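PDB 3EF8: putative Scyalone Dehydratase from Novosphingobium aromaticivorans DSM 12444, which is of uncertain function but, as a SnoaL-like member of the NTF2 superfamily, may act as a lyase resembling scytalone dehydratase. Local coordinates for residues Y22-N27 and T70-S75; A95-T100 and D137-A142; G106-Q111 and L130-T135. All blocks are in the same frame, centred on the assembly; numbering follows the deposited sequence. Where two conformers were deposited one is given.

Interaction 1 (Y22-N27 and T70-S75)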
ATOM      1  N   TYR A  22      11.722   2.876  -5.561  1.00  6.59           N
ATOM      2  CA  TYR A  22      12.767   1.820  -5.559  1.00  8.05           C
ATOM      3  C   TYR A  22      14.161   2.421  -5.655  1.00  9.25           C
ATOM      4  O   TYR A  22      15.046   2.157  -4.841  1.00  9.21           O
ATOM      5  CB  TYR A  22      12.559   0.804  -6.675  1.00  8.20           C
ATOM      6  CG  TYR A  22      13.621  -0.297  -6.714  1.00  8.40           C
ATOM      7  CD1 TYR A  22      13.671  -1.277  -5.735  1.00  9.49           C
ATOM      8  CD2 TYR A  22      14.566  -0.340  -7.733  1.00  9.45           C
ATOM      9  CE1 TYR A  22      14.641  -2.237  -5.748  1.00  9.23           C
ATOM     10  CE2 TYR A  22      15.550  -1.276  -7.741  1.00  9.31           C
ATOM     11  CZ  TYR A  22      15.571  -2.253  -6.782  1.00  8.06           C
ATOM     12  OH  TYR A  22      16.566  -3.247  -6.839  1.00 11.77           O
ATOM     13  N   HIS A  23      14.364   3.242  -6.674  1.00  9.12           N
ATOM     14  CA  HIS A  23      15.661   3.866  -6.830  1.00  9.16           C
ATOM     15  C   HIS A  23      16.063   4.798  -5.685  1.00 10.39           C
ATOM     16  O   HIS A  23      17.215   4.963  -5.345  1.00 11.40           O
ATOM     17  CB  HIS A  23      15.748   4.562  -8.203  1.00 10.32           C
ATOM     18  CG  HIS A  23      15.809   3.578  -9.321  1.00 13.94           C
ATOM     19  ND1 HIS A  23      16.805   2.625  -9.401  1.00 14.16           N
ATOM     20  CD2 HIS A  23      14.981   3.351 -10.363  1.00 19.38           C
ATOM     21  CE1 HIS A  23      16.598   1.863 -10.458  1.00 20.76           C
ATOM     22  NE2 HIS A  23      15.493   2.277 -11.056  1.00 22.49           N
ATOM     23  N   LEU A  24      15.088   5.341  -5.003  1.00  8.88           N
ATOM     24  CA  LEU A  24      15.318   6.171  -3.841  1.00  9.34           C
ATOM     25  C   LEU A  24      15.810   5.280  -2.675  1.00  9.20           C
ATOM     26  O   LEU A  24      16.813   5.583  -2.034  1.00  9.78           O
ATOM     27  CB  LEU A  24      14.013   6.905  -3.459  1.00 10.59           C
ATOM     28  CG  LEU A  24      14.093   7.791  -2.236  1.00 11.16           C
ATOM     29  CD1 LEU A  24      15.263   8.835  -2.306  1.00 17.05           C
ATOM     30  CD2 LEU A  24      12.737   8.509  -2.015  1.00 14.62           C
ATOM     31  N   ASP A  25      15.095   4.170  -2.427  1.00  7.36           N
ATOM     32  CA  ASP A  25      15.486   3.260  -1.360  1.00  7.75           C
ATOM     33  C   ASP A  25      16.833   2.601  -1.669  1.00  8.74           C
ATOM     34  O   ASP A  25      17.586   2.211  -0.760  1.00  9.53           O
ATOM     35  CB  ASP A  25      14.432   2.209  -1.146  1.00  7.91           C
ATOM     36  CG  ASP A  25      13.153   2.749  -0.474  1.00  7.31           C
ATOM     37  OD1 ASP A  25      13.179   3.865   0.081  1.00  9.31           O
ATOM     38  OD2 ASP A  25      12.093   2.070  -0.589  1.00  7.91           O
HETATM   39  N   MSE A  26      17.177   2.525  -2.950  1.00  9.25           N
HETATM   40  CA  MSE A  26      18.464   1.932  -3.405  1.00  9.90           C
HETATM   41  C   MSE A  26      19.593   2.960  -3.453  1.00  9.98           C
HETATM   42  O   MSE A  26      20.736   2.606  -3.733  1.00 11.33           O
HETATM   43  CB  MSE A  26      18.320   1.324  -4.764  1.00  9.22           C
HETATM   44  CG  MSE A  26      17.393   0.164  -4.804  1.00  9.10           C
HETATM   45 SE   MSE A  26      18.201  -1.424  -3.933  0.75  7.56          SE
HETATM   46  CE  MSE A  26      19.510  -1.774  -5.336  1.00 10.87           C
ATOM     47  N   ASN A  27      19.311   4.210  -3.170  1.00 10.30           N
ATOM     48  CA  ASN A  27      20.303   5.310  -3.287  1.00 12.92           C
ATOM     49  C   ASN A  27      20.872   5.425  -4.714  1.00 13.33           C
ATOM     50  O   ASN A  27      22.110   5.353  -4.920  1.00 13.15           O
ATOM     51  CB  ASN A  27      21.418   5.144  -2.264  1.00 13.65           C
ATOM     52  CG  ASN A  27      22.327   6.339  -2.218  1.00 16.97           C
ATOM     53  OD1 ASN A  27      21.938   7.406  -2.655  1.00 16.84           O
ATOM     54  ND2 ASN A  27      23.545   6.144  -1.732  1.00 22.97           N
ATOM     55  N   THR A  70      16.161   3.493   3.757  1.00  8.42           N
ATOM     56  CA  THR A  70      14.791   4.019   3.724  1.00  8.62           C
ATOM     57  C   THR A  70      13.882   2.961   3.103  1.00  8.08           C
ATOM     58  O   THR A  70      14.311   2.090   2.343  1.00  8.11           O
ATOM     59  CB  THR A  70      14.664   5.344   2.921  1.00  7.27           C
ATOM     60  OG1 THR A  70      15.041   5.151   1.572  1.00  9.12           O
ATOM     61  CG2 THR A  70      15.540   6.460   3.437  1.00  8.08           C
ATOM     62  N   SER A  71      12.597   3.057   3.439  1.00  7.84           N
ATOM     63  CA  SER A  71      11.593   2.225   2.831  1.00  6.92           C
ATOM     64  C   SER A  71      10.367   3.074   2.507  1.00  7.77           C
ATOM     65  O   SER A  71       9.817   3.705   3.379  1.00  7.58           O
ATOM     66  CB  SER A  71      11.212   1.103   3.787  1.00  8.05           C
ATOM     67  OG  SER A  71      10.427   0.114   3.155  1.00  8.38           O
ATOM     68  N   HIS A  72       9.997   3.087   1.225  1.00  6.58           N
ATOM     69  CA  HIS A  72       8.862   3.858   0.755  1.00  7.21           C
ATOM     70  C   HIS A  72       7.767   2.927   0.248  1.00  6.04           C
ATOM     71  O   HIS A  72       7.968   2.047  -0.556  1.00  7.38           O
ATOM     72  CB  HIS A  72       9.285   4.787  -0.372  1.00  6.23           C
ATOM     73  CG  HIS A  72      10.100   5.938   0.073  1.00  6.30           C
ATOM     74  ND1 HIS A  72      11.424   5.815   0.460  1.00  8.92           N
ATOM     75  CD2 HIS A  72       9.771   7.236   0.269  1.00  9.98           C
ATOM     76  CE1 HIS A  72      11.867   6.992   0.874  1.00  8.18           C
ATOM     77  NE2 HIS A  72      10.894   7.882   0.750  1.00 10.29           N
ATOM     78  N   HIS A  73       6.584   3.189   0.779  1.00  6.59           N
ATOM     79  CA  HIS A  73       5.389   2.415   0.517  1.00  6.60           C
ATOM     80  C   HIS A  73       4.356   3.394  -0.036  1.00  7.55           C
ATOM     81  O   HIS A  73       3.852   4.251   0.682  1.00  6.74           O
ATOM     82  CB  HIS A  73       4.877   1.804   1.841  1.00  6.68           C
ATOM     83  CG  HIS A  73       5.930   1.016   2.565  1.00  6.55           C
ATOM     84  ND1 HIS A  73       5.915  -0.366   2.603  1.00  6.26           N
ATOM     85  CD2 HIS A  73       7.063   1.410   3.197  1.00  8.42           C
ATOM     86  CE1 HIS A  73       7.018  -0.778   3.233  1.00  7.15           C
ATOM     87  NE2 HIS A  73       7.733   0.273   3.581  1.00  6.54           N
ATOM     88  N   ASN A  74       4.006   3.240  -1.307  1.00  6.89           N
ATOM     89  CA  ASN A  74       3.159   4.181  -2.021  1.00  6.19           C
ATOM     90  C   ASN A  74       1.868   3.518  -2.352  1.00  6.44           C
ATOM     91  O   ASN A  74       1.884   2.428  -2.954  1.00  8.51           O
ATOM     92  CB  ASN A  74       3.840   4.590  -3.314  1.00  5.54           C
ATOM     93  CG  ASN A  74       5.191   5.213  -3.071  1.00  8.40           C
ATOM     94  OD1 ASN A  74       6.232   4.536  -3.002  1.00  8.68           O
ATOM     95  ND2 ASN A  74       5.193   6.536  -2.957  1.00  8.86           N
ATOM     96  N   SER A  75       0.761   4.141  -1.968  1.00  5.66           N
ATOM     97  CA  SER A  75      -0.542   3.526  -2.105  1.00  4.96           C
ATOM     98  C   SER A  75      -1.584   4.596  -2.409  1.00  7.17           C
ATOM     99  O   SER A  75      -1.289   5.801  -2.461  1.00  6.16           O
ATOM    100  CB  SER A  75      -0.939   2.800  -0.810  1.00  6.43           C
ATOM    101  OG  SER A  75      -1.122   3.684   0.266  1.00  7.58           O
TER
HETATM  102  O   HOH W   1      17.570   5.253   0.605  1.00 11.92           O
HETATM  103  O   HOH W   2      10.002   1.616  -2.504  1.00  8.07           O
HETATM  104  O   HOH W   3      16.874   1.455   1.742  1.00  9.94           O
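A histidine-carboxylate hydrogen bond, Asp25 to His72, ties the C-terminal end of helix 3-25 to strand 67-81 in this NTF2-like fold. His72 ND1 donates to Asp25 OD1 over 2.7 Å, nearly in the imidazole plane and on the syn side of the carboxylate, whose plane is turned 34° from the ring. The same oxygen receives the hydroxyl of Thr70: OG1 reaches Asp25 OD1 at 2.7 Å from the anti side. Asp25 OD2 uses its syn lone pair for the backbone His72 N, 3.0 Å away, and a water joins OD2 to His72 O. Aspartate suits the place, its short chain holding both oxygens against the strand; chi1 of -72° sets CG opposite its own carbonyl carbon, bringing the carboxylate nearer the strand than CB. Leucine supplies the apolar cover next to it: Leu24 CD2 lies over one face of the His72 ring, 3.6 Å from the centroid, in a CH-pi contact. A second water donates to both Leu24 O and Thr70 OG1, linking helix backbone to strand side chain. With three protein donors on one buried carboxylate, neither Asp25 nor the imidazole is likely to turn easily. With ND1 donating to Asp25 OD1, NE2 is the nitrogen not engaged by the carboxylate, an arrangement reminiscent of the His-Asp pair in the scytalone dehydratase active site, although no catalytic role is established here.

Interaction 2 (A95-T100 and D137-A142)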
ATOM      1  N   ALA A  95       6.878   6.576   4.563  1.00  7.75           N
ATOM      2  CA  ALA A  95       8.301   6.557   4.312  1.00  8.94           C
ATOM      3  C   ALA A  95       9.044   6.448   5.635  1.00  8.25           C
ATOM      4  O   ALA A  95       8.861   7.280   6.502  1.00  9.10           O
ATOM      5  CB  ALA A  95       8.746   7.814   3.532  1.00  9.60           C
ATOM      6  N   ILE A  96       9.816   5.361   5.764  1.00  6.85           N
ATOM      7  CA  ILE A  96      10.558   5.091   7.015  1.00  7.92           C
ATOM      8  C   ILE A  96      12.033   5.320   6.732  1.00  8.77           C
ATOM      9  O   ILE A  96      12.559   4.876   5.766  1.00  9.11           O
ATOM     10  CB  ILE A  96      10.311   3.683   7.513  1.00  8.30           C
ATOM     11  CG1 ILE A  96       8.799   3.403   7.719  1.00 10.72           C
ATOM     12  CG2 ILE A  96      11.047   3.459   8.863  1.00 11.69           C
ATOM     13  CD1 ILE A  96       8.104   2.843   6.441  1.00 11.54           C
ATOM     14  N   HIS A  97      12.659   6.046   7.643  1.00  8.80           N
ATOM     15  CA  HIS A  97      14.063   6.420   7.517  1.00 10.76           C
ATOM     16  C   HIS A  97      14.908   5.947   8.695  1.00  9.28           C
ATOM     17  O   HIS A  97      14.605   6.297   9.842  1.00 11.47           O
ATOM     18  CB  HIS A  97      14.151   7.952   7.460  1.00  8.85           C
ATOM     19  CG  HIS A  97      13.315   8.574   6.396  1.00 10.28           C
ATOM     20  ND1 HIS A  97      11.949   8.697   6.540  1.00 10.38           N
ATOM     21  CD2 HIS A  97      13.630   9.127   5.206  1.00 13.14           C
ATOM     22  CE1 HIS A  97      11.456   9.260   5.450  1.00 12.50           C
ATOM     23  NE2 HIS A  97      12.452   9.552   4.640  1.00 13.44           N
ATOM     24  N   ARG A  98      15.934   5.165   8.374  1.00 12.02           N
ATOM     25  CA  ARG A  98      16.873   4.642   9.415  1.00 10.75           C
ATOM     26  C   ARG A  98      18.123   5.499   9.246  1.00 11.00           C
ATOM     27  O   ARG A  98      18.783   5.508   8.202  1.00 11.28           O
ATOM     28  CB  ARG A  98      17.197   3.169   9.217  1.00 10.82           C
ATOM     29  CG  ARG A  98      18.183   2.709  10.301  1.00 13.19           C
ATOM     30  CD  ARG A  98      17.997   1.329  10.759  1.00 17.83           C
ATOM     31  NE  ARG A  98      16.680   1.129  11.318  1.00 12.24           N
ATOM     32  CZ  ARG A  98      16.160  -0.069  11.522  1.00 11.99           C
ATOM     33  NH1 ARG A  98      16.855  -1.139  11.194  1.00 13.74           N
ATOM     34  NH2 ARG A  98      14.934  -0.170  11.972  1.00 13.78           N
ATOM     35  N   TYR A  99      18.376   6.278  10.297  1.00 11.61           N
ATOM     36  CA  TYR A  99      19.434   7.262  10.242  1.00 12.64           C
ATOM     37  C   TYR A  99      20.817   6.670  10.476  1.00 14.82           C
ATOM     38  O   TYR A  99      20.957   5.661  11.103  1.00 16.32           O
ATOM     39  CB  TYR A  99      19.154   8.376  11.258  1.00 13.66           C
ATOM     40  CG  TYR A  99      17.861   9.110  10.971  1.00  9.98           C
ATOM     41  CD1 TYR A  99      17.820  10.117  10.016  1.00 10.47           C
ATOM     42  CD2 TYR A  99      16.700   8.805  11.679  1.00 10.91           C
ATOM     43  CE1 TYR A  99      16.614  10.794   9.722  1.00 10.57           C
ATOM     44  CE2 TYR A  99      15.513   9.488  11.416  1.00  9.97           C
ATOM     45  CZ  TYR A  99      15.487  10.464  10.452  1.00 10.35           C
ATOM     46  OH  TYR A  99      14.278  11.096  10.206  1.00 11.63           O
ATOM     47  N   THR A 100      21.815   7.371   9.952  0.50 16.99           N
ATOM     48  CA  THR A 100      23.222   7.001  10.162  0.50 18.68           C
ATOM     49  C   THR A 100      23.663   7.414  11.568  0.50 20.38           C
ATOM     50  O   THR A 100      24.478   6.735  12.187  0.50 22.41           O
ATOM     51  CB  THR A 100      24.116   7.574   9.062  0.50 18.66           C
ATOM     52  OG1 THR A 100      23.841   8.966   8.883  0.50 24.41           O
ATOM     53  CG2 THR A 100      23.856   6.832   7.765  0.50 12.41           C
ATOM     54  N   ASP A 137       9.360  11.262  14.968  1.00 11.72           N
ATOM     55  CA  ASP A 137      10.811  11.195  15.195  1.00 12.69           C
ATOM     56  C   ASP A 137      11.593  11.604  13.958  1.00 13.60           C
ATOM     57  O   ASP A 137      12.703  11.145  13.709  1.00 13.18           O
ATOM     58  CB  ASP A 137      11.211   9.807  15.669  1.00 13.34           C
ATOM     59  CG  ASP A 137      10.692   9.479  17.057  1.00 15.81           C
ATOM     60  OD1 ASP A 137      10.702  10.378  17.934  1.00 20.56           O
ATOM     61  OD2 ASP A 137      10.334   8.334  17.299  1.00 18.06           O
ATOM     62  N   TYR A 138      11.015  12.544  13.211  1.00 10.51           N
ATOM     63  CA  TYR A 138      11.527  12.890  11.910  1.00 12.13           C
ATOM     64  C   TYR A 138      12.532  14.053  11.935  1.00 12.23           C
ATOM     65  O   TYR A 138      12.689  14.729  12.984  1.00 13.69           O
ATOM     66  CB  TYR A 138      10.324  13.200  11.025  1.00 11.94           C
ATOM     67  CG  TYR A 138      10.545  13.166   9.534  1.00 11.32           C
ATOM     68  CD1 TYR A 138      11.052  12.040   8.908  1.00 15.17           C
ATOM     69  CD2 TYR A 138      10.167  14.219   8.735  1.00 13.05           C
ATOM     70  CE1 TYR A 138      11.241  11.999   7.545  1.00 15.56           C
ATOM     71  CE2 TYR A 138      10.335  14.168   7.353  1.00 12.44           C
ATOM     72  CZ  TYR A 138      10.837  13.067   6.776  1.00 14.27           C
ATOM     73  OH  TYR A 138      10.996  13.064   5.403  1.00 19.40           O
ATOM     74  N   HIS A 139      13.202  14.239  10.810  1.00 11.17           N
ATOM     75  CA  HIS A 139      14.369  15.180  10.717  1.00 12.64           C
ATOM     76  C   HIS A 139      14.056  16.445   9.977  1.00 14.35           C
ATOM     77  O   HIS A 139      14.909  17.285   9.727  1.00 13.11           O
ATOM     78  CB  HIS A 139      15.560  14.496  10.082  1.00 13.26           C
ATOM     79  CG  HIS A 139      15.322  14.122   8.666  1.00 14.56           C
ATOM     80  ND1 HIS A 139      14.486  13.086   8.312  1.00 13.62           N
ATOM     81  CD2 HIS A 139      15.784  14.651   7.514  1.00 15.96           C
ATOM     82  CE1 HIS A 139      14.443  13.001   6.993  1.00 15.10           C
ATOM     83  NE2 HIS A 139      15.220  13.943   6.487  1.00 14.32           N
ATOM     84  N   VAL A 140      12.812  16.575   9.563  1.00 13.48           N
ATOM     85  CA  VAL A 140      12.363  17.766   8.876  1.00 13.24           C
ATOM     86  C   VAL A 140      11.198  18.372   9.618  1.00 13.87           C
ATOM     87  O   VAL A 140      10.205  17.710   9.942  1.00 15.80           O
ATOM     88  CB  VAL A 140      11.916  17.497   7.423  1.00 13.48           C
ATOM     89  CG1 VAL A 140      11.625  18.853   6.713  1.00 15.43           C
ATOM     90  CG2 VAL A 140      12.954  16.675   6.663  1.00 12.91           C
ATOM     91  N   ARG A 141      11.351  19.644   9.972  1.00 13.90           N
ATOM     92  CA  ARG A 141      10.327  20.355  10.705  1.00 15.56           C
ATOM     93  C   ARG A 141       9.312  21.066   9.825  1.00 16.11           C
ATOM     94  O   ARG A 141       8.116  20.980  10.063  1.00 20.36           O
ATOM     95  CB  ARG A 141      10.984  21.363  11.665  1.00 15.94           C
ATOM     96  CG  ARG A 141       9.973  22.095  12.483  1.00 20.30           C
ATOM     97  N   ALA A 142       9.803  21.772   8.830  1.00 13.60           N
ATOM     98  CA  ALA A 142       8.961  22.531   7.915  1.00 16.70           C
ATOM     99  C   ALA A 142       8.163  21.547   7.072  1.00 18.30           C
ATOM    100  O   ALA A 142       8.607  20.442   6.757  1.00 20.47           O
ATOM    101  CB  ALA A 142       9.787  23.423   6.995  1.00 20.19           C
TER
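His97, on strand 86-99, and Tyr138, in the segment after strand 122-136, open an aromatic cluster that holds the C-terminal chain against the curved sheet of the NTF2-like fold. The edge of Tyr138 points at the face of His97 in a T-shaped pair with planes at 61°, and Tyr138 CE1 comes to 3.5 Å from His97 CE1. The ring of His139 also turns an edge toward a His97 face, its centroid 5.7 Å from that of His97. Imidazole suits this place because it offers a flat face to both neighbours while its rim stays polar: ND1 of His97 hydrogen-bonds to Gly106 O on the adjoining strand 106-119. Were His97 replaced by an alanine, the edges of Tyr138 and His139 would probably lose the face they rest on, and Gly106 O its side-chain partner. Two residues on, Tyr99 points to the same side of the strand, as alternation requires, and its longer side chain carries a hydroxyl to the loop. Tyr99 OH and His139 ND1 share a hydrogen bond of 2.8 Å in which either may be the donor, and ND1 approaches the phenol ring from its rim. Arg103 makes a cation-pi contact with Tyr99. The less usual chi1 of His139, 65°, places its CG between the backbone N and carbonyl carbon, turning the ring back over its neighbour in the loop: His139 ND1 sits 3.5 Å above the plane of the Tyr138 ring, toward the rim.

Interaction 3 (G106-Q111 and L130-T135); sequences GILYGQ and LRTTMT
Tyr109 O is gripped by two successive amides, Thr133 N at 2.9 Å and Met134 N at 3.3 Å, the signature of a classic beta bulge. The second bond is the straighter, 165° at the hydrogen against 130° for the first. In return, Tyr109 N donates to Met134 O at 3.0 Å. Past the bulge Gly110 and Thr132 form a non-hydrogen-bonded pair; a CB on Gly110 would probably come too close to Leu130 CD1, about 3.0 Å, so glycine suits the place. Gln111 and Arg131 follow as a hydrogen-bonded pair, each N to the other's O at 2.8 Å. On the face of Leu108, Thr132 and Thr135, Leu108 turns CG opposite its own N, chi1 161°, which brings its CD2 tip to tip with Leu130 CD2 at 4.0 Å, while Leu108 CD1 touches CG2 of both threonines. On the other face Tyr109 CD2 packs on Met134 CG at 3.7 Å, and a water spans Gln111 OE1 and Arg131 NH1; Glu129 holds the same guanidinium in a salt bridge. The contact forms one end of the hairpin of strands 106-119 and 122-136, with strand 86-99 beside the former, and its Tyr109-Met134 face packs on Ile96 of the third subunit.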
ATOM      1  N   GLY A 106      12.734   7.562  11.584  1.00  9.76           N
ATOM      2  CA  GLY A 106      11.897   8.700  11.322  1.00  8.97           C
ATOM      3  C   GLY A 106      10.811   8.315  10.324  1.00  8.98           C
ATOM      4  O   GLY A 106      11.114   7.731   9.287  1.00 10.92           O
ATOM      5  N   ILE A 107       9.581   8.588  10.706  1.00  8.85           N
ATOM      6  CA  ILE A 107       8.439   8.187   9.883  1.00  9.79           C
ATOM      7  C   ILE A 107       7.729   9.397   9.320  1.00  8.15           C
ATOM      8  O   ILE A 107       7.374  10.301  10.059  1.00  9.99           O
ATOM      9  CB  ILE A 107       7.394   7.385  10.695  1.00 10.41           C
ATOM     10  CG1 ILE A 107       8.049   6.375  11.643  1.00 17.07           C
ATOM     11  CG2 ILE A 107       6.367   6.762   9.699  1.00 10.33           C
ATOM     12  CD1 ILE A 107       8.876   5.326  11.017  1.00 18.17           C
ATOM     13  N   LEU A 108       7.524   9.370   7.987  1.00  8.18           N
ATOM     14  CA  LEU A 108       6.740  10.360   7.277  1.00  8.02           C
ATOM     15  C   LEU A 108       5.454   9.691   6.787  1.00  6.86           C
ATOM     16  O   LEU A 108       5.488   8.650   6.143  1.00  8.62           O
ATOM     17  CB  LEU A 108       7.501  10.931   6.071  1.00  9.04           C
ATOM     18  CG  LEU A 108       6.619  11.635   5.005  1.00 14.62           C
ATOM     19  CD1 LEU A 108       6.275  12.873   5.682  1.00 14.76           C
ATOM     20  CD2 LEU A 108       7.427  11.891   3.712  1.00 17.51           C
ATOM     21  N   TYR A 109       4.343  10.309   7.142  1.00  7.33           N
ATOM     22  CA  TYR A 109       3.010   9.976   6.616  1.00  5.47           C
ATOM     23  C   TYR A 109       2.607  11.125   5.727  1.00  8.30           C
ATOM     24  O   TYR A 109       2.488  12.248   6.202  1.00  8.71           O
ATOM     25  CB  TYR A 109       1.996   9.804   7.712  1.00  7.48           C
ATOM     26  CG  TYR A 109       2.374   8.833   8.787  1.00 11.05           C
ATOM     27  CD1 TYR A 109       2.078   7.480   8.697  1.00  8.21           C
ATOM     28  CD2 TYR A 109       3.053   9.295   9.911  1.00 11.79           C
ATOM     29  CE1 TYR A 109       2.422   6.594   9.715  1.00 11.00           C
ATOM     30  CE2 TYR A 109       3.360   8.436  10.945  1.00 12.74           C
ATOM     31  CZ  TYR A 109       3.058   7.087  10.834  1.00 12.37           C
ATOM     32  OH  TYR A 109       3.373   6.225  11.871  1.00 13.98           O
ATOM     33  N   GLY A 110       2.464  10.890   4.427  1.00  9.01           N
ATOM     34  CA  GLY A 110       2.297  12.008   3.531  1.00  9.83           C
ATOM     35  C   GLY A 110       1.328  11.761   2.394  1.00  7.28           C
ATOM     36  O   GLY A 110       0.798  10.647   2.226  1.00  7.89           O
ATOM     37  N   GLN A 111       1.112  12.821   1.653  1.00  6.91           N
ATOM     38  CA  GLN A 111       0.346  12.818   0.409  1.00  7.69           C
ATOM     39  C   GLN A 111       1.187  13.451  -0.664  1.00  7.74           C
ATOM     40  O   GLN A 111       1.798  14.507  -0.416  1.00 10.66           O
ATOM     41  CB  GLN A 111      -0.939  13.636   0.570  1.00  7.40           C
ATOM     42  CG  GLN A 111      -1.782  13.246   1.745  1.00  7.89           C
ATOM     43  CD  GLN A 111      -2.966  14.211   1.958  1.00  9.53           C
ATOM     44  OE1 GLN A 111      -2.973  15.312   1.374  1.00 10.16           O
ATOM     45  NE2 GLN A 111      -3.916  13.833   2.799  1.00  9.64           N
ATOM     46  N   LEU A 130       4.718  17.545  -1.953  1.00 10.05           N
ATOM     47  CA  LEU A 130       4.496  16.711  -0.780  1.00  8.31           C
ATOM     48  C   LEU A 130       3.752  17.468   0.241  1.00 10.57           C
ATOM     49  O   LEU A 130       4.172  18.596   0.621  1.00 11.96           O
ATOM     50  CB  LEU A 130       5.806  16.250  -0.172  1.00 10.09           C
ATOM     51  CG  LEU A 130       5.684  15.459   1.103  1.00  9.85           C
ATOM     52  CD1 LEU A 130       5.073  14.067   0.887  1.00 11.32           C
ATOM     53  CD2 LEU A 130       7.073  15.320   1.758  1.00 14.17           C
ATOM     54  N   ARG A 131       2.646  16.895   0.718  1.00  8.90           N
ATOM     55  CA  ARG A 131       1.889  17.436   1.841  1.00  7.93           C
ATOM     56  C   ARG A 131       2.065  16.448   2.988  1.00  8.87           C
ATOM     57  O   ARG A 131       1.924  15.257   2.815  1.00  9.78           O
ATOM     58  CB  ARG A 131       0.421  17.663   1.497  1.00  9.00           C
ATOM     59  CG  ARG A 131       0.258  18.635   0.343  1.00  8.81           C
ATOM     60  CD  ARG A 131      -1.200  18.923   0.056  1.00 10.56           C
ATOM     61  NE  ARG A 131      -1.310  19.733  -1.143  1.00 12.99           N
ATOM     62  CZ  ARG A 131      -2.438  19.955  -1.806  1.00 13.11           C
ATOM     63  NH1 ARG A 131      -3.588  19.446  -1.374  1.00 14.55           N
ATOM     64  NH2 ARG A 131      -2.411  20.693  -2.896  1.00 17.45           N
ATOM     65  N   THR A 132       2.466  16.939   4.159  1.00  9.31           N
ATOM     66  CA  THR A 132       2.822  16.118   5.281  1.00  8.37           C
ATOM     67  C   THR A 132       1.655  15.994   6.239  1.00 10.50           C
ATOM     68  O   THR A 132       1.203  16.941   6.868  1.00 11.52           O
ATOM     69  CB  THR A 132       4.096  16.676   5.986  1.00 10.24           C
ATOM     70  OG1 THR A 132       5.189  16.636   5.062  1.00 11.94           O
ATOM     71  CG2 THR A 132       4.463  15.852   7.183  1.00 11.44           C
ATOM     72  N   THR A 133       1.101  14.799   6.294  1.00  9.55           N
ATOM     73  CA  THR A 133      -0.010  14.484   7.165  1.00 10.22           C
ATOM     74  C   THR A 133       0.401  14.497   8.605  1.00 10.61           C
ATOM     75  O   THR A 133      -0.285  15.049   9.459  1.00 13.33           O
ATOM     76  CB  THR A 133      -0.575  13.090   6.782  1.00  7.14           C
ATOM     77  OG1 THR A 133      -0.810  13.099   5.377  1.00  8.31           O
ATOM     78  CG2 THR A 133      -1.853  12.734   7.552  1.00  8.98           C
HETATM   79  N   MSE A 134       1.560  13.903   8.859  0.60 10.88           N
HETATM   80  CA  MSE A 134       2.196  13.934  10.153  0.60 12.52           C
HETATM   81  C   MSE A 134       3.489  13.200  10.054  0.60  9.79           C
HETATM   82  O   MSE A 134       3.778  12.539   9.058  0.60  9.03           O
HETATM   83  CB  MSE A 134       1.317  13.336  11.221  0.60 14.23           C
HETATM   84  CG  MSE A 134       0.785  12.019  10.882  0.60  7.16           C
HETATM   85 SE   MSE A 134      -0.897  11.811  11.844  0.45 19.68          SE
HETATM   86  CE  MSE A 134      -0.663   9.996  12.138  0.60 16.40           C
ATOM     87  N   THR A 135       4.289  13.331  11.109  1.00  9.46           N
ATOM     88  CA  THR A 135       5.594  12.672  11.186  1.00  9.90           C
ATOM     89  C   THR A 135       5.896  12.197  12.607  1.00  9.08           C
ATOM     90  O   THR A 135       5.301  12.673  13.597  1.00 11.14           O
ATOM     91  CB  THR A 135       6.764  13.550  10.727  1.00 10.83           C
ATOM     92  OG1 THR A 135       6.997  14.602  11.679  1.00 13.15           O
ATOM     93  CG2 THR A 135       6.501  14.182   9.386  1.00 10.71           C
TER
HETATM   94  O   HOH W   4      -1.054  10.458   4.544  1.00  8.05           O
HETATM   95  O   HOH W   5      -4.392  17.586   0.773  1.00 10.48           O

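How the interactions relate
All three contacts reach one mixed sheet, in which strands 67-81, 86-99, 106-119 and 122-136 lie side by side in chain order. Interaction 1 comes first along the chain and brings helix 3-25 onto strand 67-81; interaction 3 is completed between the two segments of interaction 2. The centres of interactions 2 and 3 are about 10 Å apart, and each is about 14 Å from that of interaction 1. Strand 86-99 bridges the series: His72 CD2 packs on Ala95 CB at 3.5 Å, and the backbone of Ala95 probably bonds to Leu108. Helix, sheet and C-terminal chain are thus coupled; interactions 1 and 2 touch the second subunit, while interaction 3, and the end of interaction 1, touch the third.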